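Local coordinates for phosphotriesterase family protein (Listeria monocytogenes serotype 4b str. H7858, PDB 3PNZ) that probably hydrolyses phosphorylated sugar lactones at a two-zinc centre, as a lactonase of the phosphotriesterase family with an amidohydrolase-type TIM-barrel fold, at residues N137-G142 and H178-P183; L195-I200 and L211-M216; A254-V259 and E311-K316; Q266-G271 and A323-F328; K293-R298 and K316-N321. One frame throughout, in Å; residues are numbered along the deposited sequence.

Interaction 1. Residues N137-G142 and H178-P183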
# COMPACT_ATOMS: atom_id res chain seq x y z
N ASN A 137 9.24 6.81 -14.44
CA ASN A 137 8.61 6.30 -15.66
C ASN A 137 7.35 5.49 -15.36
O ASN A 137 6.39 5.52 -16.14
CB ASN A 137 9.61 5.50 -16.49
CG ASN A 137 10.68 6.38 -17.14
OD1 ASN A 137 10.49 7.59 -17.30
ND2 ASN A 137 11.80 5.78 -17.52
N GLU A 138 7.34 4.78 -14.24
CA GLU A 138 6.14 4.03 -13.84
C GLU A 138 4.96 4.96 -13.53
O GLU A 138 3.80 4.63 -13.79
CB GLU A 138 6.44 3.10 -12.66
CG GLU A 138 7.37 1.96 -13.01
CD GLU A 138 7.33 0.80 -12.02
OE1 GLU A 138 7.35 1.05 -10.79
OE2 GLU A 138 7.30 -0.37 -12.47
N VAL A 139 5.27 6.13 -12.98
CA VAL A 139 4.26 7.11 -12.61
C VAL A 139 3.80 7.93 -13.82
O VAL A 139 2.61 8.22 -13.96
CB VAL A 139 4.79 8.07 -11.54
CG1 VAL A 139 3.82 9.23 -11.32
CG2 VAL A 139 5.02 7.32 -10.23
N GLU A 140 4.75 8.29 -14.67
CA GLU A 140 4.49 9.24 -15.75
C GLU A 140 4.12 8.60 -17.09
O GLU A 140 3.36 9.18 -17.87
CB GLU A 140 5.69 10.17 -15.93
CG GLU A 140 6.00 11.01 -14.70
CD GLU A 140 4.97 12.10 -14.42
OE1 GLU A 140 3.80 11.97 -14.85
OE2 GLU A 140 5.34 13.10 -13.77
N ASN A 141 4.64 7.40 -17.35
CA ASN A 141 4.41 6.72 -18.62
C ASN A 141 3.52 5.49 -18.48
O ASN A 141 2.59 5.30 -19.26
CB ASN A 141 5.75 6.32 -19.25
CG ASN A 141 6.62 7.51 -19.58
OD1 ASN A 141 6.13 8.63 -19.71
ND2 ASN A 141 7.92 7.28 -19.70
N GLY A 142 3.82 4.65 -17.50
CA GLY A 142 3.02 3.47 -17.25
C GLY A 142 3.79 2.36 -16.56
O GLY A 142 5.02 2.32 -16.60
N HIS A 178 10.20 13.99 -5.83
CA HIS A 178 10.51 15.38 -6.17
C HIS A 178 10.18 15.68 -7.63
O HIS A 178 9.73 16.78 -7.96
CB HIS A 178 11.96 15.72 -5.85
CG HIS A 178 12.21 15.92 -4.39
ND1 HIS A 178 11.52 16.86 -3.64
CD2 HIS A 178 13.07 15.32 -3.53
CE1 HIS A 178 11.94 16.82 -2.39
NE2 HIS A 178 12.88 15.90 -2.30
N GLU A 179 10.39 14.69 -8.50
CA GLU A 179 10.13 14.86 -9.94
C GLU A 179 8.64 14.80 -10.32
O GLU A 179 8.20 15.54 -11.20
CB GLU A 179 10.94 13.85 -10.76
CG GLU A 179 12.46 14.04 -10.66
CD GLU A 179 13.24 13.24 -11.70
OE1 GLU A 179 12.62 12.51 -12.50
OE2 GLU A 179 14.49 13.33 -11.71
N THR A 180 7.88 13.92 -9.66
CA THR A 180 6.49 13.63 -10.06
C THR A 180 5.43 14.22 -9.14
O THR A 180 4.29 14.42 -9.56
CB THR A 180 6.24 12.12 -10.11
OG1 THR A 180 6.38 11.57 -8.78
CG2 THR A 180 7.20 11.44 -11.07
N LYS A 181 5.82 14.46 -7.89
CA LYS A 181 4.94 14.90 -6.80
C LYS A 181 3.96 13.82 -6.31
O LYS A 181 3.01 14.12 -5.60
CB LYS A 181 4.20 16.20 -7.13
CG LYS A 181 5.13 17.32 -7.57
CD LYS A 181 6.11 17.69 -6.48
CE LYS A 181 7.04 18.82 -6.93
NZ LYS A 181 7.91 19.25 -5.81
N ALA A 182 4.22 12.56 -6.68
CA ALA A 182 3.37 11.45 -6.26
C ALA A 182 3.46 11.20 -4.76
O ALA A 182 4.53 11.39 -4.17
CB ALA A 182 3.74 10.16 -7.02
N PRO A 183 2.36 10.76 -4.14
CA PRO A 183 2.37 10.38 -2.73
C PRO A 183 3.35 9.23 -2.52
O PRO A 183 3.61 8.49 -3.47
CB PRO A 183 0.95 9.88 -2.47
CG PRO A 183 0.14 10.28 -3.62
CD PRO A 183 1.07 10.47 -4.79
O HOH W 1 3.30 14.23 -12.31
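The C-terminal ends of two outer helices of the TIM barrel, 128-140 and 164-180, meet through Val139, Glu140 and Thr180. Val139 and Thr180 approach tip to tip, CG1 of Val139 lying 4.0 Å from CB of Thr180. The same CG1 comes more loosely to Ala182 CB, at 4.4 Å. Glu140 and Thr180 instead run past each other in opposite directions: a bend at chi2 (-70°) in Glu140 lays its carboxylate beside the threonine methyl, with OE2 3.7 Å from CG2. These two helices follow one another around the barrel, with strand 150-152 between them in the chain. Just past the second helix, an ST turn forms as Ala182 N donates to Thr180 OG1 over 3.2 Å; OG1 also bonds to Ala176 O. With OG1 so engaged, Thr180 presents CB and CG2 to the other helix. One water bridges the two segments, donating to Glu140 OE2 at 2.8 Å and to Thr180 O at 2.9 Å. The other carboxylate oxygen, OE1, forms a salt bridge with Arg5, so both oxygens of Glu140 have polar partners while its CG packs on the threonine methyl.

Interaction 2. Residues L195-I200 and L211-M216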
# COMPACT_ATOMS: atom_id res chain seq x y z
N LEU A 195 10.86 5.56 12.32
CA LEU A 195 11.59 6.78 12.64
C LEU A 195 12.87 6.92 11.83
O LEU A 195 13.28 8.03 11.47
CB LEU A 195 11.88 6.87 14.13
CG LEU A 195 10.62 6.89 15.01
CD1 LEU A 195 11.03 6.83 16.49
CD2 LEU A 195 9.77 8.13 14.72
N GLU A 196 13.51 5.79 11.54
CA GLU A 196 14.71 5.80 10.71
C GLU A 196 14.39 6.08 9.23
O GLU A 196 15.15 6.77 8.55
CB GLU A 196 15.51 4.51 10.87
CG GLU A 196 16.14 4.36 12.26
CD GLU A 196 15.15 3.92 13.32
OE1 GLU A 196 14.00 3.55 12.99
OE2 GLU A 196 15.52 3.93 14.52
N GLN A 197 13.27 5.54 8.74
CA GLN A 197 12.80 5.89 7.41
C GLN A 197 12.61 7.39 7.33
O GLN A 197 13.04 8.04 6.38
CB GLN A 197 11.46 5.22 7.10
CG GLN A 197 11.53 3.71 6.91
CD GLN A 197 10.19 3.14 6.51
OE1 GLN A 197 9.18 3.84 6.51
NE2 GLN A 197 10.18 1.86 6.15
N ILE A 198 11.96 7.94 8.35
CA ILE A 198 11.68 9.37 8.40
C ILE A 198 12.96 10.21 8.37
O ILE A 198 13.00 11.24 7.70
CB ILE A 198 10.78 9.72 9.61
CG1 ILE A 198 9.34 9.27 9.31
CG2 ILE A 198 10.86 11.19 9.97
CD1 ILE A 198 8.50 9.06 10.55
N GLU A 199 14.00 9.77 9.06
CA GLU A 199 15.25 10.52 9.05
C GLU A 199 15.85 10.59 7.65
O GLU A 199 16.37 11.63 7.24
CB GLU A 199 16.26 9.94 10.04
CG GLU A 199 15.99 10.34 11.48
CD GLU A 199 15.85 11.85 11.64
OE1 GLU A 199 16.70 12.59 11.10
OE2 GLU A 199 14.89 12.28 12.32
N ILE A 200 15.79 9.48 6.92
CA ILE A 200 16.32 9.47 5.56
C ILE A 200 15.50 10.40 4.67
O ILE A 200 16.06 11.15 3.86
CB ILE A 200 16.39 8.05 4.98
CG1 ILE A 200 17.43 7.24 5.75
CG2 ILE A 200 16.73 8.10 3.48
CD1 ILE A 200 17.40 5.76 5.45
N LEU A 211 3.89 11.16 3.16
CA LEU A 211 4.19 9.74 3.35
C LEU A 211 3.06 9.03 4.08
O LEU A 211 2.51 9.56 5.04
CB LEU A 211 5.47 9.61 4.19
CG LEU A 211 5.85 8.20 4.68
CD1 LEU A 211 6.31 7.32 3.52
CD2 LEU A 211 6.94 8.31 5.74
N SER A 212 2.68 7.83 3.63
CA SER A 212 1.89 6.93 4.46
C SER A 212 2.76 5.73 4.81
O SER A 212 3.44 5.18 3.95
CB SER A 212 0.60 6.46 3.78
OG SER A 212 0.88 5.87 2.53
N ILE A 213 2.74 5.36 6.08
CA ILE A 213 3.61 4.29 6.56
C ILE A 213 2.78 3.03 6.77
O ILE A 213 1.85 2.99 7.58
CB ILE A 213 4.31 4.71 7.85
CG1 ILE A 213 5.11 6.00 7.62
CG2 ILE A 213 5.20 3.57 8.40
CD1 ILE A 213 5.73 6.55 8.86
N GLY A 214 3.12 1.99 6.01
CA GLY A 214 2.39 0.74 6.06
C GLY A 214 2.71 -0.09 7.29
O GLY A 214 3.78 0.04 7.89
N HIS A 215 1.74 -0.92 7.68
CA HIS A 215 1.90 -1.94 8.73
C HIS A 215 2.14 -1.40 10.14
O HIS A 215 2.77 -2.05 10.96
CB HIS A 215 2.98 -2.96 8.32
CG HIS A 215 2.87 -3.39 6.89
ND1 HIS A 215 1.66 -3.70 6.30
CD2 HIS A 215 3.80 -3.50 5.91
CE1 HIS A 215 1.85 -4.00 5.03
NE2 HIS A 215 3.15 -3.89 4.77
N MET A 216 1.61 -0.21 10.43
CA MET A 216 1.74 0.33 11.78
C MET A 216 1.01 -0.52 12.83
O MET A 216 1.35 -0.50 14.02
CB MET A 216 1.27 1.79 11.82
CG MET A 216 2.23 2.76 11.15
SD MET A 216 3.74 3.06 12.10
CE MET A 216 4.81 1.76 11.49
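Ile198 of helix 194-203 and Ile213 of strand 211-213 form the tight part of this contact. Their side chains cross at about a right angle and meet through the delta methyls, Ile198 CD1 lying 4.1 Å from Ile213 CD1. In Ile198 the CG1 branch is anti to the carbonyl carbon (chi1 -75°), which carries CD1 inward although its CB does not point straight at the strand. Around that methyl pair the fit is looser: Ile198 CG1 lies 4.4 Å from Leu211 CD2, and Gln197 OE1 stands at a similar 4.4 Å from Ile213 CG2. Gln197 is buried, but its amide is provided for, OE1 bonding to Ser186 OG and NE2 to Thr157 OG1 and His187 O. The far side of the helix turns to solvent with Glu196 and Glu199, neither of which approaches the strand. Beyond the strand the chain delivers His215, whose NE2 binds zinc alongside His187. Residues 195-200 run nearly antiparallel to 211-213, at 162° with the axes 11.0 Å apart, as the return limb of a beta-alpha-beta unit should. Strand 184-186 begins that unit and lies beside 211-213 in a parallel sheet, strand 234-237 borders the other edge, and Val228 of helix 222-229 also packs on Ile213.

Interaction 3. Residues A254-V259 and E311-K316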
# COMPACT_ATOMS: atom_id res chain seq x y z
N ALA A 254 -5.51 0.84 19.53
CA ALA A 254 -4.37 1.63 19.08
C ALA A 254 -4.86 2.79 18.22
O ALA A 254 -4.37 3.92 18.32
CB ALA A 254 -3.38 0.76 18.30
N ILE A 255 -5.84 2.51 17.36
CA ILE A 255 -6.45 3.55 16.54
C ILE A 255 -7.08 4.61 17.43
O ILE A 255 -6.86 5.81 17.25
CB ILE A 255 -7.49 2.96 15.58
CG1 ILE A 255 -6.78 2.19 14.47
CG2 ILE A 255 -8.37 4.06 14.98
CD1 ILE A 255 -7.69 1.35 13.63
N LEU A 256 -7.86 4.17 18.42
CA LEU A 256 -8.56 5.11 19.29
C LEU A 256 -7.61 5.91 20.18
O LEU A 256 -7.90 7.06 20.53
CB LEU A 256 -9.65 4.40 20.11
CG LEU A 256 -10.81 3.85 19.28
CD1 LEU A 256 -11.78 3.10 20.18
CD2 LEU A 256 -11.52 4.98 18.53
N TYR A 257 -6.47 5.33 20.54
CA TYR A 257 -5.46 6.13 21.24
C TYR A 257 -4.99 7.29 20.37
O TYR A 257 -4.89 8.43 20.83
CB TYR A 257 -4.25 5.28 21.68
CG TYR A 257 -3.14 6.14 22.22
CD1 TYR A 257 -3.23 6.70 23.48
CD2 TYR A 257 -2.01 6.41 21.45
CE1 TYR A 257 -2.22 7.51 23.98
CE2 TYR A 257 -0.99 7.22 21.95
CZ TYR A 257 -1.10 7.76 23.21
OH TYR A 257 -0.09 8.56 23.69
N LEU A 258 -4.69 7.00 19.11
CA LEU A 258 -4.25 8.06 18.20
C LEU A 258 -5.36 9.10 18.02
O LEU A 258 -5.07 10.30 18.00
CB LEU A 258 -3.80 7.49 16.85
CG LEU A 258 -2.40 6.86 16.87
CD1 LEU A 258 -2.16 6.07 15.58
CD2 LEU A 258 -1.31 7.93 17.06
N VAL A 259 -6.60 8.65 17.93
CA VAL A 259 -7.72 9.59 17.84
C VAL A 259 -7.75 10.47 19.09
O VAL A 259 -7.87 11.70 19.00
CB VAL A 259 -9.08 8.90 17.63
CG1 VAL A 259 -10.22 9.92 17.69
CG2 VAL A 259 -9.11 8.16 16.29
N GLU A 311 -19.11 7.01 13.49
CA GLU A 311 -19.46 7.24 12.10
C GLU A 311 -18.54 8.27 11.46
O GLU A 311 -18.11 8.11 10.31
CB GLU A 311 -20.93 7.67 11.99
CG GLU A 311 -21.92 6.60 12.46
CD GLU A 311 -22.19 6.63 13.98
OE1 GLU A 311 -21.39 7.23 14.75
OE2 GLU A 311 -23.21 6.04 14.40
N LYS A 312 -18.24 9.33 12.20
CA LYS A 312 -17.35 10.38 11.69
C LYS A 312 -15.95 9.82 11.45
O LYS A 312 -15.31 10.14 10.45
CB LYS A 312 -17.26 11.54 12.69
CG LYS A 312 -16.38 12.68 12.21
CD LYS A 312 -16.25 13.77 13.26
CE LYS A 312 -15.44 14.95 12.74
NZ LYS A 312 -15.28 16.04 13.75
N LEU A 313 -15.48 8.99 12.38
CA LEU A 313 -14.15 8.40 12.26
C LEU A 313 -14.06 7.48 11.04
O LEU A 313 -13.07 7.50 10.32
CB LEU A 313 -13.78 7.64 13.54
CG LEU A 313 -13.54 8.57 14.73
CD1 LEU A 313 -13.36 7.76 16.00
CD2 LEU A 313 -12.33 9.48 14.48
N VAL A 314 -15.09 6.67 10.82
CA VAL A 314 -15.11 5.81 9.64
C VAL A 314 -15.06 6.64 8.36
O VAL A 314 -14.36 6.29 7.41
CB VAL A 314 -16.33 4.87 9.64
CG1 VAL A 314 -16.55 4.28 8.24
CG2 VAL A 314 -16.14 3.76 10.69
N LYS A 315 -15.78 7.75 8.34
CA LYS A 315 -15.73 8.63 7.18
C LYS A 315 -14.32 9.17 6.96
O LYS A 315 -13.85 9.25 5.82
CB LYS A 315 -16.73 9.78 7.31
CG LYS A 315 -16.86 10.62 6.06
CD LYS A 315 -17.58 11.92 6.34
CE LYS A 315 -17.31 12.94 5.24
NZ LYS A 315 -17.58 12.37 3.89
N LYS A 316 -13.63 9.53 8.04
CA LYS A 316 -12.24 9.97 7.92
C LYS A 316 -11.32 8.85 7.44
O LYS A 316 -10.57 9.04 6.49
CB LYS A 316 -11.74 10.58 9.22
CG LYS A 316 -12.47 11.87 9.56
CD LYS A 316 -11.82 12.65 10.67
CE LYS A 316 -12.30 14.10 10.65
NZ LYS A 316 -11.58 14.91 11.65
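Lys316 NZ is held by two carboxylates, in salt bridges with Glu264 OE2 and Asp265 OD1, and one helical turn before it Leu313 makes the apolar contact with Leu256 and Val259. The paired anions probably help keep the lysine charged and pin its helix 310-325 to the chain that follows helix 248-260. Leu313 carries the contact: CG stands anti to the carbonyl carbon (chi1 -70°), and both delta methyls face the other helix. It meets Val259 tip to tip. CD2 is placed evenly against the valine fork, 3.9 Å from Val259 CG1 and 3.9 Å from Val259 CG2. The other methyl, CD1, is shared, lying 4.2 Å from Val259 CG1 and 4.2 Å from Leu256 CD2. Leu256 crosses Leu313 obliquely and touches it with the end of its side chain alone. No hydrogen bond spans the two helices here, and the backbones remain well separated, Val259 CA and Leu313 CA being 8.6 Å apart. Phe308 packs on both Leu256 and Val259, and Phe299 of helix 289-305 lies against Leu313. Helix 248-260 itself covers strand 234-237 through Ile255 and Leu258 and leads on to strand 267-269, so the contact joins two helices of the barrel's outer layer.

Interaction 4. Residues Q266-G271 and A323-F328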
# COMPACT_ATOMS: atom_id res chain seq x y z
N GLN A 266 -4.94 11.30 10.29
CA GLN A 266 -3.77 10.64 9.72
C GLN A 266 -3.93 9.13 9.60
O GLN A 266 -3.03 8.45 9.09
CB GLN A 266 -2.51 10.98 10.52
CG GLN A 266 -2.04 12.41 10.29
CD GLN A 266 -1.12 12.91 11.38
OE1 GLN A 266 -1.45 13.85 12.10
NE2 GLN A 266 0.05 12.28 11.51
N ILE A 267 -5.06 8.61 10.06
CA ILE A 267 -5.29 7.15 10.08
C ILE A 267 -5.86 6.60 8.77
O ILE A 267 -6.85 7.11 8.23
CB ILE A 267 -6.18 6.76 11.27
CG1 ILE A 267 -5.45 7.13 12.58
CG2 ILE A 267 -6.53 5.26 11.22
CD1 ILE A 267 -6.32 7.10 13.79
N LEU A 268 -5.22 5.56 8.24
CA LEU A 268 -5.72 4.85 7.07
C LEU A 268 -5.94 3.40 7.47
O LEU A 268 -5.30 2.91 8.39
CB LEU A 268 -4.71 4.90 5.93
CG LEU A 268 -4.29 6.27 5.41
CD1 LEU A 268 -3.15 6.13 4.41
CD2 LEU A 268 -5.51 6.98 4.81
N VAL A 269 -6.84 2.72 6.76
CA VAL A 269 -7.23 1.35 7.11
C VAL A 269 -7.33 0.46 5.88
O VAL A 269 -7.83 0.87 4.83
CB VAL A 269 -8.59 1.31 7.88
CG1 VAL A 269 -9.01 -0.13 8.18
CG2 VAL A 269 -8.50 2.13 9.17
N SER A 270 -6.84 -0.77 6.00
CA SER A 270 -6.96 -1.74 4.92
C SER A 270 -6.70 -3.15 5.47
O SER A 270 -6.52 -3.32 6.68
CB SER A 270 -5.99 -1.41 3.79
OG SER A 270 -6.62 -1.57 2.52
N GLY A 271 -6.69 -4.14 4.59
CA GLY A 271 -6.55 -5.53 5.00
C GLY A 271 -5.32 -6.22 4.47
O GLY A 271 -5.03 -7.37 4.83
N ALA A 323 -8.40 10.68 0.67
CA ALA A 323 -8.49 11.78 -0.30
C ALA A 323 -7.37 12.81 -0.08
O ALA A 323 -6.89 13.42 -1.03
CB ALA A 323 -9.85 12.45 -0.24
N ARG A 324 -6.96 13.00 1.17
CA ARG A 324 -5.85 13.89 1.47
C ARG A 324 -4.50 13.24 1.15
O ARG A 324 -3.61 13.87 0.58
CB ARG A 324 -5.90 14.35 2.93
CG ARG A 324 -4.82 15.37 3.29
CD ARG A 324 -5.06 16.08 4.62
NE ARG A 324 -4.87 15.21 5.79
CZ ARG A 324 -3.74 15.12 6.49
NH1 ARG A 324 -2.68 15.84 6.15
NH2 ARG A 324 -3.68 14.30 7.54
N CYS A 325 -4.37 11.96 1.50
CA CYS A 325 -3.09 11.27 1.36
C CYS A 325 -2.70 11.01 -0.09
O CYS A 325 -1.56 11.25 -0.49
CB CYS A 325 -3.12 9.96 2.15
SG CYS A 325 -1.58 8.98 2.02
N PHE A 326 -3.65 10.54 -0.90
CA PHE A 326 -3.30 10.03 -2.22
C PHE A 326 -3.32 11.06 -3.36
O PHE A 326 -3.07 10.71 -4.51
CB PHE A 326 -4.14 8.80 -2.55
CG PHE A 326 -3.89 7.66 -1.60
CD1 PHE A 326 -2.68 6.99 -1.61
CD2 PHE A 326 -4.86 7.29 -0.66
CE1 PHE A 326 -2.43 5.95 -0.71
CE2 PHE A 326 -4.61 6.25 0.24
CZ PHE A 326 -3.40 5.59 0.20
N THR A 327 -3.57 12.32 -3.03
CA THR A 327 -3.47 13.37 -4.03
C THR A 327 -2.01 13.66 -4.34
O THR A 327 -1.17 13.65 -3.44
CB THR A 327 -4.10 14.66 -3.55
OG1 THR A 327 -3.45 15.06 -2.34
CG2 THR A 327 -5.59 14.46 -3.30
N PHE A 328 -1.71 13.92 -5.61
CA PHE A 328 -0.38 14.40 -5.98
C PHE A 328 -0.12 15.75 -5.32
O PHE A 328 -1.04 16.52 -5.06
CB PHE A 328 -0.26 14.51 -7.51
CG PHE A 328 0.22 13.25 -8.17
CD1 PHE A 328 -0.42 12.04 -7.95
CD2 PHE A 328 1.31 13.28 -9.02
CE1 PHE A 328 0.02 10.88 -8.57
CE2 PHE A 328 1.75 12.13 -9.64
CZ PHE A 328 1.10 10.92 -9.41
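With CG anti to the carbonyl carbon (chi1 -59°), Leu268 sends CD1 toward Cys325, whose SG is turned anti to its own backbone N (chi1 178°) to meet it. Leu268 CD1 and Cys325 SG are 4.0 Å apart. The same methyl approaches the Phe326 ring obliquely, 4.3 Å from CZ. Cys325 SG also lies over the centre of that ring, 4.1 Å above its plane, so methyl, sulfur and ring form one compact apolar cluster. Leu268 belongs to strand 267-269, the last strand of the TIM barrel, and points into its interior beside Ser21 of the first strand. Cys325 and Phe326, where helix 310-325 gives way to the C-terminal tail, fill the end of the barrel at which the strands begin. The zinc ions lie farther along, toward the strands' C-terminal ends; Asp272, just after this segment, is a zinc ligand. Nearer the surface, Arg324 crosses Gln266. The arginine chain bends at chi3 (71°), and NH2 comes 3.7 Å from Gln266 CG, which lies at the guanidinium edge in its plane. Amide and guanidinium stand almost perpendicular, and their polar ends look elsewhere: Gln266 NE2 bonds to Ala229 O and Ala233 O, Arg324 NH2 to Asp265 O, and Arg324 NH1 to a glycerol probably left from crystallisation.

Interaction 5. Residues K293-R298 and K316-N321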
# COMPACT_ATOMS: atom_id res chain seq x y z
N LYS A 293 -18.03 -4.77 5.35
CA LYS A 293 -19.22 -5.51 5.79
C LYS A 293 -19.28 -5.75 7.30
O LYS A 293 -20.33 -5.60 7.92
CB LYS A 293 -19.31 -6.84 5.05
CG LYS A 293 -20.62 -7.58 5.23
CD LYS A 293 -20.61 -8.86 4.41
CE LYS A 293 -21.96 -9.56 4.44
NZ LYS A 293 -21.94 -10.80 3.60
N LYS A 294 -18.14 -6.10 7.89
CA LYS A 294 -18.10 -6.54 9.28
C LYS A 294 -17.28 -5.64 10.21
O LYS A 294 -17.70 -5.36 11.34
CB LYS A 294 -17.57 -7.97 9.34
CG LYS A 294 -18.43 -8.97 8.57
CD LYS A 294 -17.84 -10.38 8.64
CE LYS A 294 -18.67 -11.38 7.85
NZ LYS A 294 -18.01 -12.72 7.78
N TRP A 295 -16.11 -5.18 9.76
CA TRP A 295 -15.27 -4.38 10.65
C TRP A 295 -15.87 -3.00 10.92
O TRP A 295 -15.87 -2.53 12.06
CB TRP A 295 -13.85 -4.24 10.09
CG TRP A 295 -12.88 -3.59 11.06
CD1 TRP A 295 -12.13 -4.22 12.02
CD2 TRP A 295 -12.54 -2.20 11.13
NE1 TRP A 295 -11.36 -3.31 12.69
CE2 TRP A 295 -11.58 -2.06 12.17
CE3 TRP A 295 -12.94 -1.05 10.43
CZ2 TRP A 295 -11.03 -0.83 12.52
CZ3 TRP A 295 -12.39 0.17 10.78
CH2 TRP A 295 -11.44 0.27 11.81
N VAL A 296 -16.38 -2.37 9.88
CA VAL A 296 -16.94 -1.03 10.02
C VAL A 296 -18.06 -0.96 11.07
O VAL A 296 -18.01 -0.15 11.99
CB VAL A 296 -17.38 -0.46 8.65
CG1 VAL A 296 -18.32 0.73 8.83
CG2 VAL A 296 -16.15 -0.05 7.85
N PRO A 297 -19.08 -1.84 10.96
CA PRO A 297 -20.14 -1.79 11.98
C PRO A 297 -19.61 -2.05 13.39
O PRO A 297 -20.08 -1.43 14.34
CB PRO A 297 -21.09 -2.91 11.54
CG PRO A 297 -20.85 -3.06 10.08
CD PRO A 297 -19.38 -2.78 9.88
N ARG A 298 -18.64 -2.94 13.53
CA ARG A 298 -18.10 -3.20 14.86
C ARG A 298 -17.32 -1.99 15.37
O ARG A 298 -17.48 -1.60 16.53
CB ARG A 298 -17.20 -4.43 14.87
CG ARG A 298 -16.62 -4.67 16.26
CD ARG A 298 -15.22 -5.19 16.20
NE ARG A 298 -14.49 -4.90 17.43
CZ ARG A 298 -13.76 -5.79 18.09
NH1 ARG A 298 -13.12 -5.43 19.19
NH2 ARG A 298 -13.70 -7.04 17.64
N LYS A 316 -13.63 9.53 8.04
CA LYS A 316 -12.24 9.97 7.92
C LYS A 316 -11.32 8.85 7.44
O LYS A 316 -10.57 9.04 6.49
CB LYS A 316 -11.74 10.58 9.22
CG LYS A 316 -12.47 11.87 9.56
CD LYS A 316 -11.82 12.65 10.67
CE LYS A 316 -12.30 14.10 10.65
NZ LYS A 316 -11.58 14.91 11.65
N PHE A 317 -11.39 7.67 8.08
CA PHE A 317 -10.43 6.61 7.74
C PHE A 317 -10.55 6.15 6.29
O PHE A 317 -9.54 5.82 5.66
CB PHE A 317 -10.57 5.39 8.67
CG PHE A 317 -10.43 5.71 10.14
CD1 PHE A 317 -9.87 6.91 10.56
CD2 PHE A 317 -10.86 4.80 11.09
CE1 PHE A 317 -9.75 7.20 11.90
CE2 PHE A 317 -10.73 5.08 12.45
CZ PHE A 317 -10.18 6.28 12.85
N PHE A 318 -11.77 6.09 5.76
CA PHE A 318 -11.98 5.50 4.44
C PHE A 318 -12.30 6.50 3.34
O PHE A 318 -12.29 6.14 2.17
CB PHE A 318 -13.08 4.43 4.48
CG PHE A 318 -12.76 3.28 5.38
CD1 PHE A 318 -11.95 2.24 4.94
CD2 PHE A 318 -13.26 3.23 6.67
CE1 PHE A 318 -11.65 1.16 5.76
CE2 PHE A 318 -12.95 2.16 7.50
CZ PHE A 318 -12.15 1.13 7.04
N VAL A 319 -12.61 7.74 3.72
CA VAL A 319 -12.93 8.75 2.70
C VAL A 319 -12.04 9.98 2.80
O VAL A 319 -11.24 10.23 1.90
CB VAL A 319 -14.41 9.19 2.75
CG1 VAL A 319 -14.68 10.22 1.64
CG2 VAL A 319 -15.33 7.99 2.60
N ASP A 320 -12.16 10.75 3.88
CA ASP A 320 -11.44 12.02 3.98
C ASP A 320 -9.92 11.84 3.97
O ASP A 320 -9.22 12.53 3.24
CB ASP A 320 -11.87 12.80 5.22
CG ASP A 320 -13.35 13.15 5.22
OD1 ASP A 320 -13.97 13.11 4.14
OD2 ASP A 320 -13.89 13.46 6.30
N ASN A 321 -9.42 10.91 4.78
CA ASN A 321 -7.98 10.72 4.91
C ASN A 321 -7.31 10.21 3.63
O ASN A 321 -6.28 10.75 3.21
CB ASN A 321 -7.64 9.85 6.15
CG ASN A 321 -8.08 10.50 7.46
OD1 ASN A 321 -8.55 11.65 7.48
ND2 ASN A 321 -7.92 9.78 8.57
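The Phe318 ring takes Trp295 at its edge, CZ3 of the indole lying in the ring plane 3.9 Å from Phe318 CZ, while Phe18 stacks with the same phenylalanine. Relative to the indole, Phe318 CZ lies obliquely, and the six-membered part of the indole makes the touch, with Trp295 CE3 only slightly farther from CZ at 4.1 Å. Trp295 holds CG anti to its backbone N (chi1 -171°), which swings the indole across toward helix 310-325. A second ring, Phe299, meets the indole at about 15°. Val296 adds a methyl from another direction: CG2 lies 3.9 Å from Phe318 CE2, oblique to the ring, as the two side chains slide past each other in opposite directions. Phe318 is thus touched by consecutive residues of helix 289-305. Both helices are irregular here. In 316-321 a wide pi-type turn is marked by Asn321 N bonding to Lys316 O, five residues back, over 2.8 Å; in 293-298 a similar turn is followed by a kink at Pro297, whose nitrogen has no hydrogen to give. Asn321 ND2 lies at the edge of Phe317 and bonds to Ile267 O and Glu264 O. Phe317 and Phe318 both pack on Val269 of strand 267-269, as expected where the helical layer of a TIM barrel folds over its last strand, with helix 289-305 packed against helix 310-325 toward the end where the strands finish.

Overall arrangement
All five contacts are buried; interactions 4 and 2 lie nearest the centre of the chain, with 1, 5 and 3 progressively farther out among the helices. Interactions 3, 4 and 5 share helix 310-325. Interactions 3 and 5 are only about 9 Å apart between centres and have Lys316 in common, interaction 3 resting on aliphatic methyls and interaction 5 on aromatic rings. Interaction 4 adds sulfur to its apolar cluster, though Arg324 reaches the surface. Interaction 2 reaches the same sheet and touches interaction 4 through Ser212, against Cys325 and Leu268. Interaction 1 stands apart in using a water, yet Thr180 and Pro183 pack on the C-terminal tail of interaction 4. None has a direct hydrogen bond between its segments.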